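Local coordinates for protein chitin binding domain (Burkholderia pseudomallei, PDB 3UAM) that probably binds chitin or a related polysaccharide and, as a member of the AA10 lytic polysaccharide monooxygenase family, may cleave it oxidatively with copper, at residues P19-V24 with Q44-E49; G38-G43 with D89-L94; D152-Y157 with H181-P186. All blocks are in the same frame, centred on the assembly; numbering follows the deposited sequence.

Contact 1. Residues P19-V24 with Q44-E49; sequences PRHGRV and QVNELE
H21 and R23 take N46 between them where edge strand 21-26 of the E-set β-sandwich meets the loop leaving helix 42-45. The His-Gly pair at the start of this strand matches the one with which mature AA10 enzymes begin; H21 therefore probably corresponds to the first histidine of their copper brace, although residues precede it here and no copper is modelled. Packing comes first: CB of N46 sits over one face of the H21 ring, 3.6 Å from its centroid, a CH-pi contact, while P19 CB lies over the opposite face. CG of N46 stands beside its own backbone N (chi1 -80°), and chi2 then turns the amide to within 19° of the imidazole plane. Farther along, V45 CG1 leans on R23 CD at 3.6 Å. Among the polar side-chain contacts, H21 NE2 donates in its ring plane to the anti lone pair of E47 OE2 at 2.7 Å. R23 NH1 reaches a lone pair of N46 OD1 at 2.9 Å, its guanidinium almost perpendicular to the amide (83°); N46 ND2 is held in turn by F42 O, so both ends of this buried amide are used. H21 ND1 is buried without a partner in the model; if H21 is the brace histidine, this is the nitrogen that would bind copper, as in AA10 relatives. Backbone links add G22 N to N46 O at 3.2 Å. One water, placed between the segments, donates to G22 O (2.8 Å) and V45 O while accepting from L48 N.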
ATOM      1  N   PRO A  19      -4.980   5.887  18.120  1.00 24.99           N
ATOM      2  CA  PRO A  19      -4.052   5.573  17.026  1.00 23.37           C
ATOM      3  C   PRO A  19      -4.745   4.741  15.960  1.00 21.68           C
ATOM      4  O   PRO A  19      -5.392   3.741  16.291  1.00 21.87           O
ATOM      5  CB  PRO A  19      -2.943   4.761  17.713  1.00 24.42           C
ATOM      6  CG  PRO A  19      -3.404   4.531  19.135  1.00 25.58           C
ATOM      7  CD  PRO A  19      -4.855   4.915  19.210  1.00 25.82           C
ATOM      8  N   ARG A  20      -4.626   5.172  14.704  1.00 19.45           N
ATOM      9  CA  ARG A  20      -5.289   4.539  13.571  1.00 17.85           C
ATOM     10  C   ARG A  20      -4.227   3.841  12.734  1.00 16.27           C
ATOM     11  O   ARG A  20      -3.368   4.492  12.135  1.00 16.54           O
ATOM     12  CB  ARG A  20      -5.981   5.581  12.709  1.00 18.24           C
ATOM     13  CG  ARG A  20      -6.699   6.680  13.480  1.00 19.27           C
ATOM     14  CD  ARG A  20      -7.696   6.120  14.478  1.00 19.86           C
ATOM     15  NE  ARG A  20      -8.772   5.404  13.806  1.00 19.27           N
ATOM     16  CZ  ARG A  20      -9.861   5.967  13.295  1.00 18.90           C
ATOM     17  NH1 ARG A  20     -10.030   7.272  13.338  1.00 19.85           N
ATOM     18  NH2 ARG A  20     -10.781   5.218  12.728  1.00 18.16           N
ATOM     19  N   HIS A  21      -4.303   2.523  12.683  1.00 14.00           N
ATOM     20  CA  HIS A  21      -3.206   1.695  12.217  1.00 12.86           C
ATOM     21  C   HIS A  21      -3.682   0.752  11.171  1.00 11.32           C
ATOM     22  O   HIS A  21      -4.804   0.246  11.257  1.00 10.93           O
ATOM     23  CB  HIS A  21      -2.700   0.840  13.365  1.00 13.46           C
ATOM     24  CG  HIS A  21      -1.770   1.548  14.290  1.00 14.19           C
ATOM     25  ND1 HIS A  21      -1.367   1.001  15.451  1.00 15.38           N
ATOM     26  CD2 HIS A  21      -1.150   2.783  14.187  1.00 14.37           C
ATOM     27  CE1 HIS A  21      -0.505   1.840  16.056  1.00 16.01           C
ATOM     28  NE2 HIS A  21      -0.379   2.937  15.272  1.00 15.80           N
ATOM     29  N   GLY A  22      -2.818   0.488  10.202  1.00 10.01           N
ATOM     30  CA  GLY A  22      -3.067  -0.534   9.197  1.00  9.12           C
ATOM     31  C   GLY A  22      -1.754  -1.013   8.606  1.00  8.51           C
ATOM     32  O   GLY A  22      -0.844  -0.201   8.404  1.00  8.20           O
ATOM     33  N   ARG A  23      -1.658  -2.322   8.339  1.00  8.02           N
ATOM     34  CA  ARG A  23      -0.484  -2.901   7.669  1.00  7.69           C
ATOM     35  C   ARG A  23      -0.835  -4.222   6.982  1.00  7.36           C
ATOM     36  O   ARG A  23      -1.857  -4.836   7.284  1.00  7.24           O
ATOM     37  CB  ARG A  23       0.651  -3.117   8.669  1.00  8.23           C
ATOM     38  CG  ARG A  23       0.370  -4.226   9.666  1.00  8.74           C
ATOM     39  CD  ARG A  23       1.324  -4.233  10.835  1.00  9.44           C
ATOM     40  NE  ARG A  23       0.990  -5.343  11.717  1.00  9.96           N
ATOM     41  CZ  ARG A  23      -0.063  -5.380  12.538  1.00 10.29           C
ATOM     42  NH1 ARG A  23      -0.896  -4.346  12.677  1.00 10.09           N
ATOM     43  NH2 ARG A  23      -0.268  -6.472  13.251  1.00 10.90           N
ATOM     44  N   VAL A  24       0.014  -4.649   6.053  1.00  7.00           N
ATOM     45  CA  VAL A  24      -0.081  -5.980   5.478  1.00  6.96           C
ATOM     46  C   VAL A  24       0.791  -6.943   6.277  1.00  7.51           C
ATOM     47  O   VAL A  24       2.023  -6.868   6.262  1.00  7.51           O
ATOM     48  CB  VAL A  24       0.311  -5.978   3.996  1.00  6.60           C
ATOM     49  CG1 VAL A  24       0.465  -7.403   3.479  1.00  6.77           C
ATOM     50  CG2 VAL A  24      -0.737  -5.204   3.203  1.00  6.10           C
ATOM     51  N   GLN A  44       5.164   2.754  13.958  1.00 12.38           N
ATOM     52  CA  GLN A  44       5.812   3.090  12.693  1.00 11.60           C
ATOM     53  C   GLN A  44       5.400   2.186  11.523  1.00 10.54           C
ATOM     54  O   GLN A  44       5.106   2.685  10.438  1.00  9.72           O
ATOM     55  CB  GLN A  44       7.336   3.050  12.879  1.00 12.24           C
ATOM     56  CG  GLN A  44       7.881   4.208  13.723  1.00 13.09           C
ATOM     57  CD  GLN A  44       9.379   4.108  13.962  1.00 13.81           C
ATOM     58  OE1 GLN A  44       9.941   3.017  13.983  1.00 14.35           O
ATOM     59  NE2 GLN A  44      10.035   5.246  14.130  1.00 14.21           N
ATOM     60  N   VAL A  45       5.389   0.864  11.731  1.00 10.40           N
ATOM     61  CA  VAL A  45       4.979  -0.102  10.696  0.50  9.80           C
ATOM     62  C   VAL A  45       3.548   0.153  10.226  1.00  9.24           C
ATOM     63  O   VAL A  45       3.219  -0.050   9.053  1.00  8.72           O
ATOM     64  CB  VAL A  45       5.063  -1.557  11.213  0.50 10.05           C
ATOM     65  CG1 VAL A  45       4.471  -2.537  10.201  0.50  9.53           C
ATOM     66  CG2 VAL A  45       6.509  -1.920  11.503  0.50 10.70           C
ATOM     67  N   ASN A  46       2.712   0.586  11.169  1.00  9.49           N
ATOM     68  CA  ASN A  46       1.268   0.781  10.978  1.00  9.26           C
ATOM     69  C   ASN A  46       0.828   2.214  10.578  1.00  9.23           C
ATOM     70  O   ASN A  46      -0.381   2.478  10.445  1.00  8.80           O
ATOM     71  CB  ASN A  46       0.555   0.438  12.288  1.00  9.80           C
ATOM     72  CG  ASN A  46       0.376  -1.052  12.484  1.00  9.87           C
ATOM     73  OD1 ASN A  46      -0.385  -1.677  11.757  1.00  9.51           O
ATOM     74  ND2 ASN A  46       1.108  -1.635  13.427  1.00 10.26           N
ATOM     75  N   GLU A  47       1.800   3.114  10.377  1.00  9.42           N
ATOM     76  CA  GLU A  47       1.525   4.522  10.121  1.00  9.56           C
ATOM     77  C   GLU A  47       2.304   5.032   8.890  1.00  9.04           C
ATOM     78  O   GLU A  47       2.840   6.144   8.899  1.00  9.09           O
ATOM     79  CB  GLU A  47       1.864   5.357  11.355  1.00 10.71           C
ATOM     80  CG  GLU A  47       0.921   5.145  12.518  1.00 11.60           C
ATOM     81  CD  GLU A  47       1.399   5.766  13.828  1.00 12.97           C
ATOM     82  OE1 GLU A  47       2.202   6.718  13.826  1.00 13.75           O
ATOM     83  OE2 GLU A  47       0.959   5.293  14.899  1.00 14.22           O
ATOM     84  N   LEU A  48       2.322   4.221   7.832  1.00  8.23           N
ATOM     85  CA  LEU A  48       2.933   4.601   6.581  1.00  7.96           C
ATOM     86  C   LEU A  48       1.841   5.317   5.776  1.00  7.81           C
ATOM     87  O   LEU A  48       1.350   4.827   4.759  1.00  7.09           O
ATOM     88  CB  LEU A  48       3.524   3.386   5.874  1.00  7.50           C
ATOM     89  CG  LEU A  48       4.579   2.601   6.679  1.00  7.84           C
ATOM     90  CD1 LEU A  48       5.148   1.457   5.846  1.00  7.55           C
ATOM     91  CD2 LEU A  48       5.699   3.506   7.230  1.00  8.22           C
ATOM     92  N   GLU A  49       1.474   6.493   6.289  1.00  8.45           N
ATOM     93  CA  GLU A  49       0.267   7.210   5.902  1.00  8.66           C
ATOM     94  C   GLU A  49       0.636   8.491   5.151  1.00  8.62           C
ATOM     95  O   GLU A  49       1.394   9.342   5.634  1.00  8.88           O
ATOM     96  CB  GLU A  49      -0.520   7.534   7.172  1.00  9.72           C
ATOM     97  CG  GLU A  49      -1.908   8.073   6.922  1.00 10.20           C
ATOM     98  CD  GLU A  49      -2.638   8.506   8.177  1.00 11.54           C
ATOM     99  OE1 GLU A  49      -2.174   8.267   9.310  1.00 13.03           O
ATOM    100  OE2 GLU A  49      -3.711   9.117   8.027  1.00 12.72           O
TER
HETATM  101  O   HOH W   1      -2.113   6.743  11.504  1.00 21.07           O
HETATM  102  O   HOH W   2       1.262   1.441   7.538  1.00  4.61           O

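Contact 2. Residues G38-G43 with D89-L94; sequences GRLDFG and DARAQL
The guanidinium of R39 meets the amide of Q93 edge-on, the two planes 35° apart. NE and NH2 of R39 both point at the same atom, Q93 OE1, at 3.0 and 3.1 Å; OE1 lies in the guanidinium plane, whereas both nitrogens approach it from one face of the amide. A bend at chi3 of R39 (44°) in an otherwise extended chain turns this side-on pair of donors to the oxygen. At the other end of the same amide, NE2 of Q93 gives one hydrogen to R39 O at 3.0 Å and the other to A90 O at 2.8 Å, with both acceptors in the amide plane. R39 O is met from above its carbonyl plane, and A90 O is shared with Q93 N, which arrives from the opposite face. Four bonds therefore fix the rotation of the Q93 amide, and one residue, R39, is held by both its backbone and its side chain.

L40 supplies the apolar part. Its CD2 lies 3.4 Å from A90 O and also touches A90 CB, while CD1 meets L94 CD1 at 4.1 Å; L34 of helix 30-36 packs against both leucines. Within 89-94, R91 grips D89 side-on in a salt bridge, with NE on OD1 and NH2 on OD2 (2.9 Å). R91 NH1 turns to E47 O, tying this turn to the loop after helix 42-45.

D89 OD1 also accepts from R91 N, which makes an Asx turn leading into the 3-10 segment that begins at A90. Both segments belong to the long region between strand 21-26 and strand 106-108, interrupted by the short strand 49-51, a region that, as in other AA10 proteins, probably helps to shape the substrate-binding surface.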
ATOM      1  N   GLY A  38      13.639  -5.707  14.599  1.00 17.90           N
ATOM      2  CA  GLY A  38      13.876  -4.686  15.615  1.00 18.55           C
ATOM      3  C   GLY A  38      14.227  -3.281  15.117  1.00 18.49           C
ATOM      4  O   GLY A  38      14.690  -2.459  15.900  1.00 19.13           O
ATOM      5  N   ARG A  39      13.979  -2.978  13.837  1.00 17.55           N
ATOM      6  CA  ARG A  39      14.408  -1.702  13.240  1.00 17.40           C
ATOM      7  C   ARG A  39      13.293  -0.668  13.080  1.00 16.65           C
ATOM      8  O   ARG A  39      13.566   0.485  12.782  1.00 16.69           O
ATOM      9  CB  ARG A  39      15.091  -1.979  11.887  1.00 17.32           C
ATOM     10  CG  ARG A  39      16.291  -2.932  12.043  1.00 18.15           C
ATOM     11  CD  ARG A  39      16.930  -3.324  10.738  1.00 18.12           C
ATOM     12  NE  ARG A  39      17.107  -2.187   9.844  1.00 18.10           N
ATOM     13  CZ  ARG A  39      17.547  -2.292   8.595  1.00 18.19           C
ATOM     14  NH1 ARG A  39      17.889  -3.480   8.111  1.00 18.73           N
ATOM     15  NH2 ARG A  39      17.675  -1.214   7.830  1.00 18.10           N
ATOM     16  N   LEU A  40      12.040  -1.083  13.239  1.00 16.16           N
ATOM     17  CA  LEU A  40      10.919  -0.159  13.329  1.00 15.75           C
ATOM     18  C   LEU A  40      10.042  -0.559  14.486  1.00 16.21           C
ATOM     19  O   LEU A  40       9.913  -1.752  14.769  1.00 16.69           O
ATOM     20  CB  LEU A  40      10.075  -0.215  12.063  1.00 14.75           C
ATOM     21  CG  LEU A  40      10.651   0.388  10.781  1.00 14.52           C
ATOM     22  CD1 LEU A  40       9.672   0.171   9.633  1.00 13.86           C
ATOM     23  CD2 LEU A  40      10.945   1.869  10.959  1.00 14.81           C
ATOM     24  N   ASP A  41       9.403   0.394  15.152  1.00 16.29           N
ATOM     25  CA  ASP A  41       8.469  -0.010  16.203  1.00 16.63           C
ATOM     26  C   ASP A  41       7.078  -0.277  15.617  1.00 15.56           C
ATOM     27  O   ASP A  41       6.849  -0.066  14.443  1.00 14.65           O
ATOM     28  CB  ASP A  41       8.445   0.973  17.379  1.00 17.70           C
ATOM     29  CG  ASP A  41       8.020   2.354  16.986  1.00 17.42           C
ATOM     30  OD1 ASP A  41       7.069   2.495  16.198  1.00 16.88           O
ATOM     31  OD2 ASP A  41       8.628   3.314  17.502  1.00 18.42           O
ATOM     32  N   PHE A  42       6.161  -0.763  16.441  1.00 15.76           N
ATOM     33  CA  PHE A  42       4.841  -1.161  15.970  1.00 15.16           C
ATOM     34  C   PHE A  42       4.046   0.007  15.371  1.00 14.35           C
ATOM     35  O   PHE A  42       3.427  -0.153  14.321  1.00 13.62           O
ATOM     36  CB  PHE A  42       4.053  -1.812  17.125  1.00 16.01           C
ATOM     37  CG  PHE A  42       2.777  -2.481  16.699  1.00 15.65           C
ATOM     38  CD1 PHE A  42       2.818  -3.697  16.039  1.00 15.64           C
ATOM     39  CD2 PHE A  42       1.541  -1.906  16.974  1.00 15.73           C
ATOM     40  CE1 PHE A  42       1.650  -4.343  15.656  1.00 15.38           C
ATOM     41  CE2 PHE A  42       0.367  -2.537  16.593  1.00 15.54           C
ATOM     42  CZ  PHE A  42       0.425  -3.765  15.943  1.00 15.40           C
ATOM     43  N   GLY A  43       4.045   1.170  16.038  1.00 14.21           N
ATOM     44  CA  GLY A  43       3.356   2.348  15.496  1.00 13.50           C
ATOM     45  C   GLY A  43       3.849   2.679  14.090  1.00 12.49           C
ATOM     46  O   GLY A  43       3.069   2.838  13.142  1.00 11.72           O
ATOM     47  N   ASP A  89      11.551  10.157  10.684  1.00 14.37           N
ATOM     48  CA  ASP A  89      12.056   9.216  11.672  1.00 14.52           C
ATOM     49  C   ASP A  89      12.548   7.912  10.991  1.00 13.76           C
ATOM     50  O   ASP A  89      12.848   7.932   9.798  1.00 13.21           O
ATOM     51  CB  ASP A  89      10.990   8.977  12.745  1.00 14.54           C
ATOM     52  CG  ASP A  89       9.800   8.171  12.238  1.00 13.63           C
ATOM     53  OD1 ASP A  89       9.801   7.691  11.091  1.00 12.80           O
ATOM     54  OD2 ASP A  89       8.829   8.022  13.013  1.00 14.01           O
ATOM     55  N   ALA A  90      12.637   6.804  11.734  1.00 13.62           N
ATOM     56  CA  ALA A  90      13.255   5.581  11.210  1.00 13.37           C
ATOM     57  C   ALA A  90      12.462   4.933  10.062  1.00 12.35           C
ATOM     58  O   ALA A  90      12.998   4.064   9.367  1.00 12.32           O
ATOM     59  CB  ALA A  90      13.509   4.574  12.325  1.00 13.82           C
ATOM     60  N   ARG A  91      11.217   5.348   9.852  1.00 11.67           N
ATOM     61  CA  ARG A  91      10.468   4.930   8.653  1.00 10.86           C
ATOM     62  C   ARG A  91      11.216   5.288   7.344  1.00 10.84           C
ATOM     63  O   ARG A  91      10.951   4.682   6.309  1.00 10.29           O
ATOM     64  CB  ARG A  91       9.074   5.551   8.620  1.00 10.43           C
ATOM     65  CG  ARG A  91       8.114   4.970   9.643  1.00 10.43           C
ATOM     66  CD  ARG A  91       6.820   5.774   9.721  1.00 10.18           C
ATOM     67  NE  ARG A  91       6.969   6.908  10.617  1.00 10.77           N
ATOM     68  CZ  ARG A  91       5.971   7.661  11.072  1.00 10.89           C
ATOM     69  NH1 ARG A  91       4.723   7.486  10.656  1.00 10.42           N
ATOM     70  NH2 ARG A  91       6.246   8.640  11.917  1.00 11.59           N
ATOM     71  N   ALA A  92      12.126   6.262   7.393  1.00 11.43           N
ATOM     72  CA  ALA A  92      12.948   6.610   6.219  1.00 11.71           C
ATOM     73  C   ALA A  92      13.780   5.460   5.670  1.00 11.86           C
ATOM     74  O   ALA A  92      14.073   5.442   4.475  1.00 12.03           O
ATOM     75  CB  ALA A  92      13.861   7.800   6.524  1.00 12.40           C
ATOM     76  N   GLN A  93      14.180   4.521   6.534  1.00 12.20           N
ATOM     77  CA  GLN A  93      14.870   3.285   6.122  1.00 12.43           C
ATOM     78  C   GLN A  93      14.189   2.603   4.939  1.00 11.60           C
ATOM     79  O   GLN A  93      14.843   2.029   4.067  1.00 11.82           O
ATOM     80  CB  GLN A  93      14.888   2.260   7.277  1.00 12.86           C
ATOM     81  CG  GLN A  93      15.882   2.533   8.382  1.00 14.05           C
ATOM     82  CD  GLN A  93      15.645   1.682   9.643  1.00 14.57           C
ATOM     83  OE1 GLN A  93      16.367   0.729   9.895  1.00 15.37           O
ATOM     84  NE2 GLN A  93      14.618   2.028  10.428  1.00 14.66           N
ATOM     85  N   LEU A  94      12.860   2.656   4.932  1.00 10.72           N
ATOM     86  CA  LEU A  94      12.069   1.945   3.940  1.00 10.00           C
ATOM     87  C   LEU A  94      12.341   2.352   2.502  1.00  9.92           C
ATOM     88  O   LEU A  94      12.147   1.547   1.611  1.00  9.63           O
ATOM     89  CB  LEU A  94      10.575   2.093   4.246  1.00  9.30           C
ATOM     90  CG  LEU A  94      10.120   1.333   5.504  1.00  9.31           C
ATOM     91  CD1 LEU A  94       8.834   1.959   6.024  1.00  8.92           C
ATOM     92  CD2 LEU A  94       9.930  -0.167   5.243  1.00  9.05           C
TER

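Contact 3. Residues D152-Y157 with H181-P186; sequences DPLKVY and HEFNLP
Y157 lies flat on H181 where the two sheets of the β-sandwich face each other, strand 155-158 from the larger sheet and strand 179-184 from the three-stranded one. The short strand axes pass 9.1 Å apart, running nearly antiparallel at 156°, so side chains rather than backbone bonds join them. Y157 and H181 form a face-to-face stack, centroids 3.6 Å apart and planes within 8°, the two side chains pointing past each other in opposite directions. The imidazole is held in its rotation by ND1, hydrogen-bonded to Y131 OH, and W129 meets the same ring edge-to-face.

L154 reaches from a classic β-bulge, in which it and K155 both face Y131. Its CG stands anti to the backbone N (chi1 176°), which carries the two methyls across the interface: CD2 meets F183 CE1 obliquely at 3.6 Å, and CD1 packs on P186 CD at 3.9 Å.

F183 fills the middle of the contact. K155 CB rests over one face of its ring, 4.0 Å from CD2, and the Y157 hydroxyl comes up to its edge in plane, so the ring fits between lysine, leucine and tyrosine. On the side of the Y157 hydroxyl away from F183, a water lies 2.7 Å from Y157 OH and accepts from E182 N at 2.9 Å.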
ATOM      1  N   ASP A 152      -1.936   0.323 -14.804  1.00 11.81           N
ATOM      2  CA  ASP A 152      -3.167  -0.336 -14.406  1.00 11.89           C
ATOM      3  C   ASP A 152      -2.924  -1.190 -13.165  1.00 10.55           C
ATOM      4  O   ASP A 152      -2.007  -1.988 -13.127  1.00 10.50           O
ATOM      5  CB  ASP A 152      -3.715  -1.197 -15.539  1.00 13.29           C
ATOM      6  CG  ASP A 152      -4.102  -0.375 -16.744  1.00 14.98           C
ATOM      7  OD1 ASP A 152      -4.403   0.844 -16.611  1.00 16.39           O
ATOM      8  OD2 ASP A 152      -4.092  -0.934 -17.841  1.00 16.70           O
ATOM      9  N   PRO A 153      -3.766  -1.024 -12.147  1.00  9.52           N
ATOM     10  CA  PRO A 153      -3.545  -1.823 -10.945  1.00  8.73           C
ATOM     11  C   PRO A 153      -3.693  -3.313 -11.245  1.00  8.70           C
ATOM     12  O   PRO A 153      -4.434  -3.705 -12.138  1.00  9.03           O
ATOM     13  CB  PRO A 153      -4.618  -1.326  -9.966  1.00  8.45           C
ATOM     14  CG  PRO A 153      -5.616  -0.573 -10.790  1.00  8.83           C
ATOM     15  CD  PRO A 153      -4.936  -0.140 -12.053  1.00  9.39           C
ATOM     16  N   LEU A 154      -2.941  -4.128 -10.517  1.00  8.13           N
ATOM     17  CA  LEU A 154      -3.102  -5.573 -10.604  1.00  8.22           C
ATOM     18  C   LEU A 154      -4.499  -5.958 -10.108  1.00  8.02           C
ATOM     19  O   LEU A 154      -5.173  -6.767 -10.723  1.00  8.25           O
ATOM     20  CB  LEU A 154      -2.016  -6.286  -9.786  1.00  7.99           C
ATOM     21  CG  LEU A 154      -2.123  -7.811  -9.700  1.00  8.24           C
ATOM     22  CD1 LEU A 154      -2.097  -8.426 -11.115  1.00  8.98           C
ATOM     23  CD2 LEU A 154      -1.005  -8.323  -8.806  1.00  8.01           C
ATOM     24  N   LYS A 155      -4.946  -5.330  -9.024  1.00  7.46           N
ATOM     25  CA  LYS A 155      -6.264  -5.614  -8.468  1.00  7.48           C
ATOM     26  C   LYS A 155      -6.792  -4.436  -7.643  1.00  6.88           C
ATOM     27  O   LYS A 155      -6.028  -3.735  -6.978  1.00  6.42           O
ATOM     28  CB  LYS A 155      -6.206  -6.880  -7.615  1.00  7.73           C
ATOM     29  CG  LYS A 155      -7.560  -7.331  -7.084  1.00  8.04           C
ATOM     30  CD  LYS A 155      -8.203  -8.318  -8.014  1.00  8.91           C
ATOM     31  CE  LYS A 155      -9.529  -8.776  -7.459  1.00  9.23           C
ATOM     32  NZ  LYS A 155     -10.104  -9.623  -8.526  1.00 10.26           N
ATOM     33  N   VAL A 156      -8.098  -4.209  -7.725  1.00  6.94           N
ATOM     34  CA  VAL A 156      -8.739  -3.157  -6.949  1.00  6.64           C
ATOM     35  C   VAL A 156      -9.925  -3.802  -6.230  1.00  6.71           C
ATOM     36  O   VAL A 156     -10.652  -4.588  -6.842  1.00  7.10           O
ATOM     37  CB  VAL A 156      -9.250  -2.013  -7.854  1.00  6.80           C
ATOM     38  CG1 VAL A 156      -9.903  -0.922  -7.022  1.00  6.55           C
ATOM     39  CG2 VAL A 156      -8.121  -1.418  -8.713  1.00  6.94           C
ATOM     40  N   TYR A 157     -10.121  -3.460  -4.957  1.00  6.34           N
ATOM     41  CA  TYR A 157     -11.354  -3.790  -4.238  1.00  6.54           C
ATOM     42  C   TYR A 157     -12.015  -2.486  -3.814  1.00  6.36           C
ATOM     43  O   TYR A 157     -11.505  -1.776  -2.934  1.00  5.98           O
ATOM     44  CB  TYR A 157     -11.044  -4.643  -3.008  1.00  6.54           C
ATOM     45  CG  TYR A 157     -10.447  -5.991  -3.329  1.00  6.79           C
ATOM     46  CD1 TYR A 157      -9.078  -6.133  -3.492  1.00  6.63           C
ATOM     47  CD2 TYR A 157     -11.264  -7.134  -3.450  1.00  7.33           C
ATOM     48  CE1 TYR A 157      -8.511  -7.362  -3.777  1.00  6.94           C
ATOM     49  CE2 TYR A 157     -10.709  -8.373  -3.761  1.00  7.66           C
ATOM     50  CZ  TYR A 157      -9.322  -8.472  -3.909  1.00  7.46           C
ATOM     51  OH  TYR A 157      -8.736  -9.672  -4.186  1.00  7.91           O
ATOM     52  N   HIS A 181      -7.614 -10.561   0.988  1.00  8.07           N
ATOM     53  CA  HIS A 181      -7.782 -10.468  -0.461  1.00  8.17           C
ATOM     54  C   HIS A 181      -7.012 -11.566  -1.107  1.00  8.83           C
ATOM     55  O   HIS A 181      -5.983 -11.978  -0.577  1.00  8.97           O
ATOM     56  CB  HIS A 181      -7.283  -9.125  -0.955  1.00  7.45           C
ATOM     57  CG  HIS A 181      -8.147  -7.961  -0.505  1.00  7.07           C
ATOM     58  ND1 HIS A 181      -7.635  -6.773  -0.137  1.00  6.57           N
ATOM     59  CD2 HIS A 181      -9.534  -7.845  -0.387  1.00  7.23           C
ATOM     60  CE1 HIS A 181      -8.643  -5.932   0.181  1.00  6.50           C
ATOM     61  NE2 HIS A 181      -9.802  -6.591   0.044  1.00  6.90           N
ATOM     62  N   GLU A 182      -7.484 -12.043  -2.250  1.00  9.58           N
ATOM     63  CA  GLU A 182      -6.778 -13.096  -2.990  1.00 10.46           C
ATOM     64  C   GLU A 182      -6.830 -12.816  -4.477  1.00 10.33           C
ATOM     65  O   GLU A 182      -7.889 -12.511  -5.022  1.00 10.64           O
ATOM     66  CB  GLU A 182      -7.379 -14.489  -2.708  1.00 11.94           C
ATOM     67  CG  GLU A 182      -6.604 -15.644  -3.363  1.00 13.18           C
ATOM     68  CD  GLU A 182      -6.913 -17.004  -2.743  1.00 14.73           C
ATOM     69  OE1 GLU A 182      -8.109 -17.287  -2.533  1.00 15.91           O
ATOM     70  OE2 GLU A 182      -5.958 -17.784  -2.436  1.00 15.85           O
ATOM     71  N   PHE A 183      -5.688 -12.939  -5.134  1.00 10.01           N
ATOM     72  CA  PHE A 183      -5.621 -12.798  -6.583  1.00  9.98           C
ATOM     73  C   PHE A 183      -4.421 -13.556  -7.141  1.00 10.04           C
ATOM     74  O   PHE A 183      -3.581 -14.040  -6.387  1.00  9.89           O
ATOM     75  CB  PHE A 183      -5.552 -11.316  -6.970  1.00  9.44           C
ATOM     76  CG  PHE A 183      -4.589 -10.505  -6.148  1.00  8.81           C
ATOM     77  CD1 PHE A 183      -3.250 -10.471  -6.462  1.00  8.85           C
ATOM     78  CD2 PHE A 183      -5.045  -9.717  -5.090  1.00  8.40           C
ATOM     79  CE1 PHE A 183      -2.370  -9.695  -5.722  1.00  8.43           C
ATOM     80  CE2 PHE A 183      -4.166  -8.947  -4.334  1.00  7.96           C
ATOM     81  CZ  PHE A 183      -2.827  -8.937  -4.653  1.00  7.96           C
ATOM     82  N   ASN A 184      -4.332 -13.631  -8.460  1.00 10.13           N
ATOM     83  CA  ASN A 184      -3.224 -14.308  -9.092  1.00 10.46           C
ATOM     84  C   ASN A 184      -2.168 -13.313  -9.465  1.00  9.96           C
ATOM     85  O   ASN A 184      -2.474 -12.277 -10.065  1.00  9.72           O
ATOM     86  CB  ASN A 184      -3.680 -15.041 -10.341  1.00 11.33           C
ATOM     87  CG  ASN A 184      -4.615 -16.168 -10.018  1.00 11.90           C
ATOM     88  OD1 ASN A 184      -5.827 -15.991 -10.047  1.00 12.05           O
ATOM     89  ND2 ASN A 184      -4.063 -17.325  -9.648  1.00 12.31           N
ATOM     90  N   LEU A 185      -0.919 -13.630  -9.137  1.00  9.77           N
ATOM     91  CA  LEU A 185       0.196 -12.810  -9.580  1.00  9.61           C
ATOM     92  C   LEU A 185       0.347 -12.939 -11.095  1.00 10.24           C
ATOM     93  O   LEU A 185       0.109 -14.015 -11.652  1.00 10.90           O
ATOM     94  CB  LEU A 185       1.507 -13.237  -8.886  1.00  9.58           C
ATOM     95  CG  LEU A 185       1.615 -13.040  -7.377  1.00  9.00           C
ATOM     96  CD1 LEU A 185       2.936 -13.602  -6.834  1.00  9.17           C
ATOM     97  CD2 LEU A 185       1.444 -11.571  -7.022  1.00  8.33           C
ATOM     98  N   PRO A 186       0.770 -11.859 -11.766  1.00 10.14           N
ATOM     99  CA  PRO A 186       0.994 -11.929 -13.213  1.00 10.93           C
ATOM    100  C   PRO A 186       2.315 -12.637 -13.549  1.00 11.53           C
ATOM    101  O   PRO A 186       2.982 -13.158 -12.664  1.00 11.33           O
ATOM    102  CB  PRO A 186       1.037 -10.461 -13.619  1.00 10.59           C
ATOM    103  CG  PRO A 186       1.604  -9.776 -12.422  1.00  9.81           C
ATOM    104  CD  PRO A 186       1.170 -10.556 -11.217  1.00  9.50           C
TER
HETATM  105  O   HOH W   3     -10.234 -11.561  -3.060  1.00 18.11           O

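In the fold
Contacts 1 and 2 are neighbours, their centres about 11 Å apart on the same side of the chain's centre, and both use helix 42-45. Their segments alternate along the chain and touch through Q44, E47 and L48 against D89 and R91, with R23 packed on F42, so the excursion after strand 21-26 folds back on itself and that strand. Contact 3 comes later and lies on the opposite side, about 21 Å from contact 1 and about 27 Å from contact 2 between centres. Contacts 1 and 3 reach the outermost strands of one three-stranded sheet: contact 1 joins it to the loop after helix 42-45, beside the possibly copper-binding histidine, contact 3 to the other sheet.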